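Local coordinates for protein Blo t 1 allergen (Blomia tropicalis, PDB 5JT8) that is a mite allergen of the papain family, probably a cysteine protease, in its proform with the inhibitory propeptide still in place, at residues Glu49-Glu54 against Asp77-Glu82; Val68-Asn73 against Asn258-Asn263; Ile72-Asp77 against Ile128-Ser133. All coordinates share one frame; numbering follows the deposited sequence.

Contact 1 (Glu49-Glu54 against Asp77-Glu82); sequences EHHFKE and DMSEQE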
loop_
_atom_site.group_PDB
_atom_site.type_symbol
_atom_site.label_atom_id
_atom_site.label_comp_id
_atom_site.label_asym_id
_atom_site.label_seq_id
_atom_site.Cartn_x
_atom_site.Cartn_y
_atom_site.Cartn_z
ATOM N N GLU A 49 -1.006 -18.050 18.969
ATOM C CA GLU A 49 -0.198 -19.011 18.228
ATOM C C GLU A 49 -1.077 -19.968 17.446
ATOM O O GLU A 49 -0.612 -20.607 16.510
ATOM C CB GLU A 49 0.736 -19.813 19.130
ATOM C CG GLU A 49 0.273 -20.164 20.552
ATOM C CD GLU A 49 1.498 -20.410 21.462
ATOM O OE1 GLU A 49 2.381 -19.516 21.539
ATOM O OE2 GLU A 49 1.639 -21.540 22.022
ATOM N N HIS A 50 -2.351 -20.044 17.810
ATOM C CA HIS A 50 -3.304 -20.791 16.995
ATOM C C HIS A 50 -3.451 -20.144 15.618
ATOM O O HIS A 50 -3.434 -20.824 14.587
ATOM C CB HIS A 50 -4.676 -20.872 17.678
ATOM C CG HIS A 50 -5.740 -21.489 16.816
ATOM N ND1 HIS A 50 -5.662 -22.787 16.357
ATOM C CD2 HIS A 50 -6.886 -20.979 16.301
ATOM C CE1 HIS A 50 -6.719 -23.055 15.611
ATOM N NE2 HIS A 50 -7.477 -21.974 15.559
ATOM N N HIS A 51 -3.592 -18.823 15.613
ATOM C CA HIS A 51 -3.650 -18.079 14.365
ATOM C C HIS A 51 -2.343 -18.220 13.601
ATOM O O HIS A 51 -2.358 -18.362 12.385
ATOM C CB HIS A 51 -3.970 -16.608 14.618
ATOM C CG HIS A 51 -5.386 -16.371 15.035
ATOM N ND1 HIS A 51 -5.803 -15.199 15.628
ATOM C CD2 HIS A 51 -6.482 -17.163 14.957
ATOM C CE1 HIS A 51 -7.096 -15.276 15.889
ATOM N NE2 HIS A 51 -7.532 -16.457 15.491
ATOM N N PHE A 52 -1.219 -18.214 14.312
ATOM C CA PHE A 52 0.064 -18.441 13.659
ATOM C C PHE A 52 0.170 -19.845 13.081
ATOM O O PHE A 52 0.695 -20.029 11.981
ATOM C CB PHE A 52 1.228 -18.222 14.614
ATOM C CG PHE A 52 2.542 -18.706 14.063
ATOM C CD1 PHE A 52 3.288 -17.905 13.212
ATOM C CD2 PHE A 52 3.017 -19.973 14.370
ATOM C CE1 PHE A 52 4.488 -18.351 12.692
ATOM C CE2 PHE A 52 4.207 -20.423 13.848
ATOM C CZ PHE A 52 4.950 -19.613 13.012
ATOM N N LYS A 53 -0.294 -20.833 13.844
ATOM C CA LYS A 53 -0.243 -22.228 13.411
ATOM C C LYS A 53 -1.075 -22.430 12.145
ATOM O O LYS A 53 -0.617 -23.041 11.174
ATOM C CB LYS A 53 -0.738 -23.155 14.522
ATOM C CG LYS A 53 0.168 -23.204 15.741
ATOM C CD LYS A 53 -0.394 -24.122 16.813
ATOM C CE LYS A 53 0.526 -24.189 18.022
ATOM N NZ LYS A 53 -0.026 -25.067 19.091
ATOM N N GLU A 54 -2.293 -21.895 12.161
ATOM C CA GLU A 54 -3.203 -21.993 11.028
ATOM C C GLU A 54 -2.735 -21.096 9.862
ATOM O O GLU A 54 -3.044 -21.375 8.700
ATOM C CB GLU A 54 -4.636 -21.628 11.463
ATOM C CG GLU A 54 -5.804 -22.496 10.910
ATOM C CD GLU A 54 -5.693 -24.014 11.136
ATOM O OE1 GLU A 54 -4.823 -24.478 11.910
ATOM O OE2 GLU A 54 -6.535 -24.745 10.555
ATOM N N ASP A 77 0.355 -13.704 12.884
ATOM C CA ASP A 77 -0.248 -14.141 14.131
ATOM C C ASP A 77 -1.701 -13.658 14.255
ATOM O O ASP A 77 -2.374 -13.951 15.240
ATOM C CB ASP A 77 0.600 -13.675 15.323
ATOM C CG ASP A 77 0.762 -12.160 15.384
ATOM O OD1 ASP A 77 0.713 -11.499 14.322
ATOM O OD2 ASP A 77 0.952 -11.632 16.503
ATOM N N MET A 78 -2.191 -12.944 13.245
ATOM C CA MET A 78 -3.578 -12.493 13.259
ATOM C C MET A 78 -4.435 -13.307 12.292
ATOM O O MET A 78 -3.937 -13.854 11.306
ATOM C CB MET A 78 -3.668 -11.004 12.909
ATOM C CG MET A 78 -2.783 -10.108 13.756
ATOM S SD MET A 78 -2.863 -8.357 13.310
ATOM C CE MET A 78 -1.433 -7.739 14.195
ATOM N N SER A 79 -5.729 -13.385 12.576
ATOM C CA SER A 79 -6.661 -13.994 11.639
ATOM C C SER A 79 -6.937 -13.018 10.502
ATOM O O SER A 79 -6.557 -11.852 10.578
ATOM C CB SER A 79 -7.963 -14.380 12.342
ATOM O OG SER A 79 -8.577 -13.247 12.928
ATOM N N GLU A 80 -7.600 -13.490 9.453
ATOM C CA GLU A 80 -7.946 -12.625 8.336
ATOM C C GLU A 80 -8.797 -11.446 8.814
ATOM O O GLU A 80 -8.569 -10.295 8.423
ATOM C CB GLU A 80 -8.682 -13.416 7.257
ATOM C CG GLU A 80 -9.065 -12.597 6.050
ATOM C CD GLU A 80 -9.551 -13.461 4.906
ATOM O OE1 GLU A 80 -10.156 -12.914 3.956
ATOM O OE2 GLU A 80 -9.314 -14.688 4.959
ATOM N N GLN A 81 -9.760 -11.739 9.679
ATOM C CA GLN A 81 -10.587 -10.701 10.281
ATOM C C GLN A 81 -9.733 -9.662 11.026
ATOM O O GLN A 81 -9.912 -8.460 10.841
ATOM C CB GLN A 81 -11.615 -11.333 11.231
ATOM C CG GLN A 81 -12.912 -10.544 11.372
ATOM C CD GLN A 81 -13.941 -11.253 12.237
ATOM O OE1 GLN A 81 -13.725 -12.382 12.688
ATOM N NE2 GLN A 81 -15.074 -10.593 12.466
ATOM N N GLU A 82 -8.794 -10.133 11.847
ATOM C CA GLU A 82 -7.974 -9.257 12.689
ATOM C C GLU A 82 -7.021 -8.388 11.864
ATOM O O GLU A 82 -6.952 -7.168 12.054
ATOM C CB GLU A 82 -7.180 -10.089 13.712
ATOM C CG GLU A 82 -8.040 -10.704 14.818
ATOM C CD GLU A 82 -7.225 -11.382 15.919
ATOM O OE1 GLU A 82 -6.116 -11.888 15.638
ATOM O OE2 GLU A 82 -7.701 -11.409 17.075
#
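The imidazole of His51 carries Ser79 CB over one face, 3.8 Å from the ring centroid and almost straight above it, a CH-pi contact, while its edge is met in plane by Asp77 O and close to the plane by Glu82 OE1. The contact joins the long helix 42-62 of the propeptide to a capping box, in which Ser79 and Glu82 close the first turn of helix 80-88. The box bonds are both weak: Ser79 OG accepts from Glu82 N, and Glu82 OE1 accepts from Ser79 N at 3.4 Å. His51 adds a third weak bond, from ND1 to Glu82 OE1 at 3.3 Å, with a strongly bent N-H...O angle of 122°. Ring and carboxylate planes stand 87° apart. The nearby acid might favour a protonated imidazole, but Arg48, in a long, weak ion pair with Glu82, and the helix start would work against it. With CG anti to its carbonyl carbon (chi1 -72°), His51 turns its ring across the N-terminal end of the neighbouring helix. Phe52 approaches Asp77 by its backbone, Phe52 N lying 4.2 Å from Asp77 CA, whereas its ring swings away to pack with Phe31 and Ile72. Arg48 and Phe52 fit the ERFNIN pattern of cathepsin L-like propeptides, and Asp77 probably matches the last residue of their GNFD motif, so the contact appears to bring the two signatures of this inhibitor domain together. The Asp77 carboxylate is hydrogen-bonded through OD2 to Tyr39 OH. The backbone oxygen Asp77 O takes a hydrogen bond from Arg48 NH1 and lies 3.2 Å from His51 CB.

Contact 2 (Val68-Asn73 against Asn258-Asn263); sequences VEYAIN and NNYFRN. With NO3 (nitrate ion), chain H.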
loop_
_atom_site.group_PDB
_atom_site.type_symbol
_atom_site.label_atom_id
_atom_site.label_comp_id
_atom_site.label_asym_id
_atom_site.label_seq_id
_atom_site.Cartn_x
_atom_site.Cartn_y
_atom_site.Cartn_z
ATOM N N VAL A 68 4.095 -20.113 -7.175
ATOM C CA VAL A 68 4.069 -18.869 -6.418
ATOM C C VAL A 68 4.517 -19.145 -4.997
ATOM O O VAL A 68 4.054 -20.090 -4.362
ATOM C CB VAL A 68 2.669 -18.220 -6.417
ATOM C CG1 VAL A 68 2.663 -16.986 -5.546
ATOM C CG2 VAL A 68 2.228 -17.872 -7.853
ATOM N N GLU A 69 5.442 -18.331 -4.514
ATOM C CA GLU A 69 5.975 -18.480 -3.172
ATOM C C GLU A 69 5.092 -17.777 -2.148
ATOM O O GLU A 69 4.682 -16.633 -2.365
ATOM C CB GLU A 69 7.388 -17.917 -3.117
ATOM C CG GLU A 69 8.013 -17.906 -1.740
ATOM C CD GLU A 69 9.308 -17.107 -1.714
ATOM O OE1 GLU A 69 9.431 -16.156 -2.518
ATOM O OE2 GLU A 69 10.198 -17.430 -0.900
ATOM N N TYR A 70 4.780 -18.468 -1.050
ATOM C CA TYR A 70 4.118 -17.831 0.092
ATOM C C TYR A 70 4.970 -17.993 1.348
ATOM O O TYR A 70 5.712 -18.970 1.471
ATOM C CB TYR A 70 2.719 -18.409 0.311
ATOM C CG TYR A 70 1.832 -18.273 -0.898
ATOM C CD1 TYR A 70 1.200 -17.074 -1.178
ATOM C CD2 TYR A 70 1.650 -19.340 -1.777
ATOM C CE1 TYR A 70 0.401 -16.928 -2.287
ATOM C CE2 TYR A 70 0.846 -19.203 -2.897
ATOM C CZ TYR A 70 0.228 -17.990 -3.145
ATOM O OH TYR A 70 -0.577 -17.825 -4.245
ATOM N N ALA A 71 4.881 -17.037 2.274
ATOM C CA ALA A 71 5.716 -17.085 3.476
ATOM C C ALA A 71 5.169 -16.279 4.652
ATOM O O ALA A 71 4.620 -15.183 4.479
ATOM C CB ALA A 71 7.128 -16.606 3.150
ATOM N N ILE A 72 5.327 -16.856 5.841
ATOM C CA ILE A 72 5.130 -16.182 7.119
ATOM C C ILE A 72 5.735 -14.773 7.147
ATOM O O ILE A 72 6.803 -14.537 6.579
ATOM C CB ILE A 72 5.773 -17.016 8.258
ATOM C CG1 ILE A 72 5.124 -18.396 8.335
ATOM C CG2 ILE A 72 5.692 -16.290 9.593
ATOM C CD1 ILE A 72 3.629 -18.338 8.562
ATOM N N ASN A 73 5.051 -13.841 7.804
ATOM C CA ASN A 73 5.628 -12.538 8.082
ATOM C C ASN A 73 5.168 -12.005 9.436
ATOM O O ASN A 73 4.478 -12.703 10.192
ATOM C CB ASN A 73 5.265 -11.546 6.979
ATOM C CG ASN A 73 3.780 -11.513 6.707
ATOM O OD1 ASN A 73 2.985 -11.111 7.566
ATOM N ND2 ASN A 73 3.391 -11.937 5.504
ATOM N N ASN A 258 -6.478 -10.417 2.048
ATOM C CA ASN A 258 -6.616 -11.697 1.343
ATOM C C ASN A 258 -5.400 -12.598 1.591
ATOM O O ASN A 258 -4.259 -12.132 1.531
ATOM C CB ASN A 258 -6.810 -11.464 -0.162
ATOM C CG ASN A 258 -6.737 -12.753 -0.968
ATOM O OD1 ASN A 258 -5.652 -13.266 -1.254
ATOM N ND2 ASN A 258 -7.895 -13.281 -1.341
ATOM N N ASN A 259 -5.647 -13.876 1.878
ATOM C CA ASN A 259 -4.584 -14.806 2.278
ATOM C C ASN A 259 -3.434 -14.883 1.292
ATOM O O ASN A 259 -2.273 -14.872 1.687
ATOM C CB ASN A 259 -5.153 -16.209 2.483
ATOM C CG ASN A 259 -5.715 -16.409 3.869
ATOM O OD1 ASN A 259 -5.132 -15.953 4.851
ATOM N ND2 ASN A 259 -6.857 -17.090 3.960
ATOM N N TYR A 260 -3.760 -14.941 0.007
ATOM C CA TYR A 260 -2.743 -15.064 -1.036
ATOM C C TYR A 260 -1.894 -13.798 -1.129
ATOM O O TYR A 260 -0.666 -13.858 -1.203
ATOM C CB TYR A 260 -3.398 -15.372 -2.390
ATOM C CG TYR A 260 -4.135 -16.699 -2.409
ATOM C CD1 TYR A 260 -5.450 -16.793 -1.962
ATOM C CD2 TYR A 260 -3.516 -17.860 -2.861
ATOM C CE1 TYR A 260 -6.128 -18.003 -1.969
ATOM C CE2 TYR A 260 -4.184 -19.075 -2.864
ATOM C CZ TYR A 260 -5.490 -19.140 -2.420
ATOM O OH TYR A 260 -6.164 -20.341 -2.423
ATOM N N PHE A 261 -2.544 -12.645 -1.129
ATOM C CA PHE A 261 -1.794 -11.402 -1.176
ATOM C C PHE A 261 -1.003 -11.215 0.116
ATOM O O PHE A 261 0.169 -10.832 0.092
ATOM C CB PHE A 261 -2.711 -10.199 -1.408
ATOM C CG PHE A 261 -1.958 -8.921 -1.564
ATOM C CD1 PHE A 261 -1.418 -8.571 -2.799
ATOM C CD2 PHE A 261 -1.727 -8.098 -0.471
ATOM C CE1 PHE A 261 -0.699 -7.404 -2.948
ATOM C CE2 PHE A 261 -0.999 -6.938 -0.607
ATOM C CZ PHE A 261 -0.489 -6.582 -1.847
ATOM N N ARG A 262 -1.663 -11.494 1.238
ATOM C CA ARG A 262 -1.062 -11.393 2.572
ATOM C C ARG A 262 0.312 -12.049 2.675
ATOM O O ARG A 262 1.272 -11.458 3.185
ATOM C CB ARG A 262 -2.007 -12.020 3.598
ATOM C CG ARG A 262 -1.588 -11.907 5.039
ATOM C CD ARG A 262 -2.725 -12.379 5.942
ATOM N NE ARG A 262 -2.301 -12.486 7.332
ATOM C CZ ARG A 262 -3.089 -12.869 8.330
ATOM N NH1 ARG A 262 -4.358 -13.183 8.100
ATOM N NH2 ARG A 262 -2.598 -12.938 9.561
ATOM N N ASN A 263 0.409 -13.270 2.171
ATOM C CA ASN A 263 1.625 -14.051 2.347
ATOM C C ASN A 263 2.489 -14.123 1.114
ATOM O O ASN A 263 3.423 -14.923 1.061
ATOM C CB ASN A 263 1.269 -15.462 2.794
ATOM C CG ASN A 263 0.686 -15.482 4.176
ATOM O OD1 ASN A 263 1.413 -15.372 5.163
ATOM N ND2 ASN A 263 -0.633 -15.606 4.262
HETATM N N NO3 H . -9.692 -15.589 -3.814
HETATM O O1 NO3 H . -9.821 -16.101 -4.969
HETATM O O2 NO3 H . -10.269 -14.492 -3.553
HETATM O O3 NO3 H . -8.998 -16.166 -2.921
HETATM O O HOH W 1 0.406 -12.344 7.763
#
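Tyr70 and Tyr260 form an offset edge-to-face pair, the edge of Tyr260 turned toward the face of Tyr70 with centroids 5.9 Å apart and planes at 73°. The touching edge is CD2 of Tyr260, which lies 3.2 Å from Tyr70 OH, near the plane of the Tyr260 ring. Tyr70, its CG opposite the carbonyl carbon (chi1 -58°), lays its ring along the helix end, with its edge atom CE1 3.4 Å from Tyr260 O. Beyond the rings, Ala71 N donates to Asn263 O at 2.8 Å, and Tyr70 CA makes a CA-H...O contact with the same oxygen. Asn73 ND2 gives a weak bond to Arg262 O, while Asn73 OD1, whose main partner is Tyr75 N, shares a water with Arg262 NE; Arg262 NH2 is hydrogen-bonded to Met78 O. The Asn263 amide turns back on its own helix, ND2 donating to Asn259 O. The segment 258-263 is probably part of the prosegment-binding loop of papain-like enzymes, engaged by the extended propeptide, whose run continues through backbone bonds of Glu69 to Gly265 and Asn266. Trp58 of helix 42-62 meets both tyrosines edge-to-face, and Leu269 of strand 268-269 also packs against both.

Contact 3 (Ile72-Asp77 against Ile128-Ser133); sequences INEYSD and IRQQGS. With NO3 (nitrate ion), chain I.
Two direct hydrogen bonds link Glu74 and Tyr75 to the loop Gln130-Gly132. Gln130 NE2 donates to Glu74 OE2 at 2.6 Å; the amide comes from above the carboxylate, 47° out of its plane, and the two flat groups are turned 79° apart. Tyr75 OH donates to Gly132 O at 2.7 Å, also from above the carbonyl plane, with the acceptor lying at the edge of the phenol ring. A water ties both sites together, donating to Glu74 OE2 and Tyr75 OH and accepting from Gly132 N.

Van der Waals contacts fill in around these bonds. Glu74 OE1 sits 3.6 Å from Gly132 CA, and Tyr75 OH lies 3.4 Å from Gln131 CG. Within the propeptide loop, Glu74 CG, set between its backbone N and carbonyl carbon (chi1 66°), covers one face of the Tyr75 ring.

A type I beta turn from Asn73 to Ser76, with an Asx turn at Asn73, sets Glu74 and Tyr75 toward the protease loop.

Gln131-Gly132 belong to the QGxCGSCW signature of papain-like proteases, whose glutamine lines the oxyanion hole in relatives; here Gln131 OE1 is hydrogen-bonded to Ser302 OG. Tyr75 packs against Phe83 of helix 80-88 and edge-to-face with Trp303, while Gln131 rests on Leu87 of that helix and Phe140 of helix 139-154.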
loop_
_atom_site.group_PDB
_atom_site.type_symbol
_atom_site.label_atom_id
_atom_site.label_comp_id
_atom_site.label_asym_id
_atom_site.label_seq_id
_atom_site.Cartn_x
_atom_site.Cartn_y
_atom_site.Cartn_z
ATOM N N ILE A 72 5.327 -16.856 5.841
ATOM C CA ILE A 72 5.130 -16.182 7.119
ATOM C C ILE A 72 5.735 -14.773 7.147
ATOM O O ILE A 72 6.803 -14.537 6.579
ATOM C CB ILE A 72 5.773 -17.016 8.258
ATOM C CG1 ILE A 72 5.124 -18.396 8.335
ATOM C CG2 ILE A 72 5.692 -16.290 9.593
ATOM C CD1 ILE A 72 3.629 -18.338 8.562
ATOM N N ASN A 73 5.051 -13.841 7.804
ATOM C CA ASN A 73 5.628 -12.538 8.082
ATOM C C ASN A 73 5.168 -12.005 9.436
ATOM O O ASN A 73 4.478 -12.703 10.192
ATOM C CB ASN A 73 5.265 -11.546 6.979
ATOM C CG ASN A 73 3.780 -11.513 6.707
ATOM O OD1 ASN A 73 2.985 -11.111 7.566
ATOM N ND2 ASN A 73 3.391 -11.937 5.504
ATOM N N GLU A 74 5.536 -10.755 9.712
ATOM C CA GLU A 74 5.265 -10.091 10.990
ATOM C C GLU A 74 3.788 -10.126 11.398
ATOM O O GLU A 74 3.456 -10.033 12.581
ATOM C CB GLU A 74 5.742 -8.633 10.926
ATOM C CG GLU A 74 4.962 -7.772 9.931
ATOM C CD GLU A 74 5.348 -6.300 9.977
ATOM O OE1 GLU A 74 5.030 -5.636 10.988
ATOM O OE2 GLU A 74 5.969 -5.808 9.006
ATOM N N TYR A 75 2.909 -10.267 10.415
ATOM C CA TYR A 75 1.475 -10.207 10.657
ATOM C C TYR A 75 0.828 -11.580 10.821
ATOM O O TYR A 75 -0.374 -11.671 11.064
ATOM C CB TYR A 75 0.786 -9.475 9.507
ATOM C CG TYR A 75 1.207 -8.037 9.313
ATOM C CD1 TYR A 75 1.049 -7.101 10.334
ATOM C CD2 TYR A 75 1.724 -7.602 8.089
ATOM C CE1 TYR A 75 1.420 -5.786 10.157
ATOM C CE2 TYR A 75 2.094 -6.288 7.903
ATOM C CZ TYR A 75 1.938 -5.383 8.936
ATOM O OH TYR A 75 2.301 -4.068 8.746
ATOM N N SER A 76 1.620 -12.640 10.680
ATOM C CA SER A 76 1.091 -14.007 10.581
ATOM C C SER A 76 0.408 -14.525 11.845
ATOM O O SER A 76 -0.064 -15.665 11.881
ATOM C CB SER A 76 2.213 -14.975 10.205
ATOM O OG SER A 76 2.765 -14.653 8.946
ATOM N N ASP A 77 0.355 -13.704 12.884
ATOM C CA ASP A 77 -0.248 -14.141 14.131
ATOM C C ASP A 77 -1.701 -13.658 14.255
ATOM O O ASP A 77 -2.374 -13.951 15.240
ATOM C CB ASP A 77 0.600 -13.675 15.323
ATOM C CG ASP A 77 0.762 -12.160 15.384
ATOM O OD1 ASP A 77 0.713 -11.499 14.322
ATOM O OD2 ASP A 77 0.952 -11.632 16.503
ATOM N N ILE A 128 12.203 0.562 0.208
ATOM C CA ILE A 128 10.949 0.011 0.690
ATOM C C ILE A 128 10.765 0.338 2.173
ATOM O O ILE A 128 11.697 0.202 2.963
ATOM C CB ILE A 128 10.904 -1.517 0.443
ATOM C CG1 ILE A 128 10.662 -1.800 -1.051
ATOM C CG2 ILE A 128 9.859 -2.195 1.308
ATOM C CD1 ILE A 128 9.249 -1.513 -1.513
ATOM N N ARG A 129 9.565 0.785 2.540
ATOM C CA ARG A 129 9.271 1.160 3.927
ATOM C C ARG A 129 8.484 0.069 4.635
ATOM O O ARG A 129 8.007 -0.876 4.002
ATOM C CB ARG A 129 8.483 2.468 3.980
ATOM C CG ARG A 129 8.944 3.553 3.013
ATOM C CD ARG A 129 10.419 3.942 3.212
ATOM N NE ARG A 129 10.762 5.166 2.476
ATOM C CZ ARG A 129 12.002 5.625 2.310
ATOM N NH1 ARG A 129 13.036 4.966 2.820
ATOM N NH2 ARG A 129 12.209 6.748 1.635
ATOM N N GLN A 130 8.311 0.219 5.943
ATOM C CA GLN A 130 7.576 -0.770 6.735
ATOM C C GLN A 130 6.596 -0.099 7.700
ATOM O O GLN A 130 7.020 0.547 8.644
ATOM C CB GLN A 130 8.552 -1.655 7.521
ATOM C CG GLN A 130 7.905 -2.906 8.100
ATOM C CD GLN A 130 8.916 -3.960 8.545
ATOM O OE1 GLN A 130 10.113 -3.682 8.721
ATOM N NE2 GLN A 130 8.433 -5.184 8.731
ATOM N N GLN A 131 5.293 -0.253 7.475
ATOM C CA GLN A 131 4.318 0.460 8.305
ATOM C C GLN A 131 4.194 -0.150 9.706
ATOM O O GLN A 131 3.798 0.534 10.655
ATOM C CB GLN A 131 2.947 0.492 7.620
ATOM C CG GLN A 131 2.290 -0.875 7.474
ATOM C CD GLN A 131 0.988 -0.810 6.696
ATOM O OE1 GLN A 131 0.995 -0.812 5.472
ATOM N NE2 GLN A 131 -0.140 -0.738 7.409
ATOM N N GLY A 132 4.538 -1.430 9.835
ATOM C CA GLY A 132 4.446 -2.123 11.117
ATOM C C GLY A 132 3.018 -2.230 11.644
ATOM O O GLY A 132 2.053 -2.351 10.876
ATOM N N SER A 133 2.886 -2.147 12.961
ATOM C CA SER A 133 1.619 -2.348 13.653
ATOM C C SER A 133 0.746 -1.089 13.675
ATOM O O SER A 133 0.353 -0.607 14.742
ATOM C CB SER A 133 1.884 -2.837 15.095
HETATM N N NO3 I . 15.286 6.886 0.680
HETATM O O1 NO3 I . 15.713 6.041 -0.161
HETATM O O2 NO3 I . 15.079 8.087 0.327
HETATM O O3 NO3 I . 15.069 6.535 1.879
HETATM O O HOH W 2 4.812 -3.686 7.741
#

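How the contacts relate
From the N terminus, the chain runs down helix 42-62 and turns through an extended loop into helix 80-88; contact 1 closes a short span of the propeptide, 22 residues between its segments, made of the end of helix 42-62 and the loop that follows. Contacts 2 and 3 leave from the same loop, sharing Ile72 and Asn73, and reach the protease part across about 185 and 51 residues. The span of contact 3 nests within that of contact 2, and contact 1 crosses both. Arg262 joins all three, its NH2 probably hydrogen-bonded to Met78 O and Tyr75 O. Together they hold helix 42-62, the loop and helix 80-88 against helix 259-262 and the loop before helix 139-154.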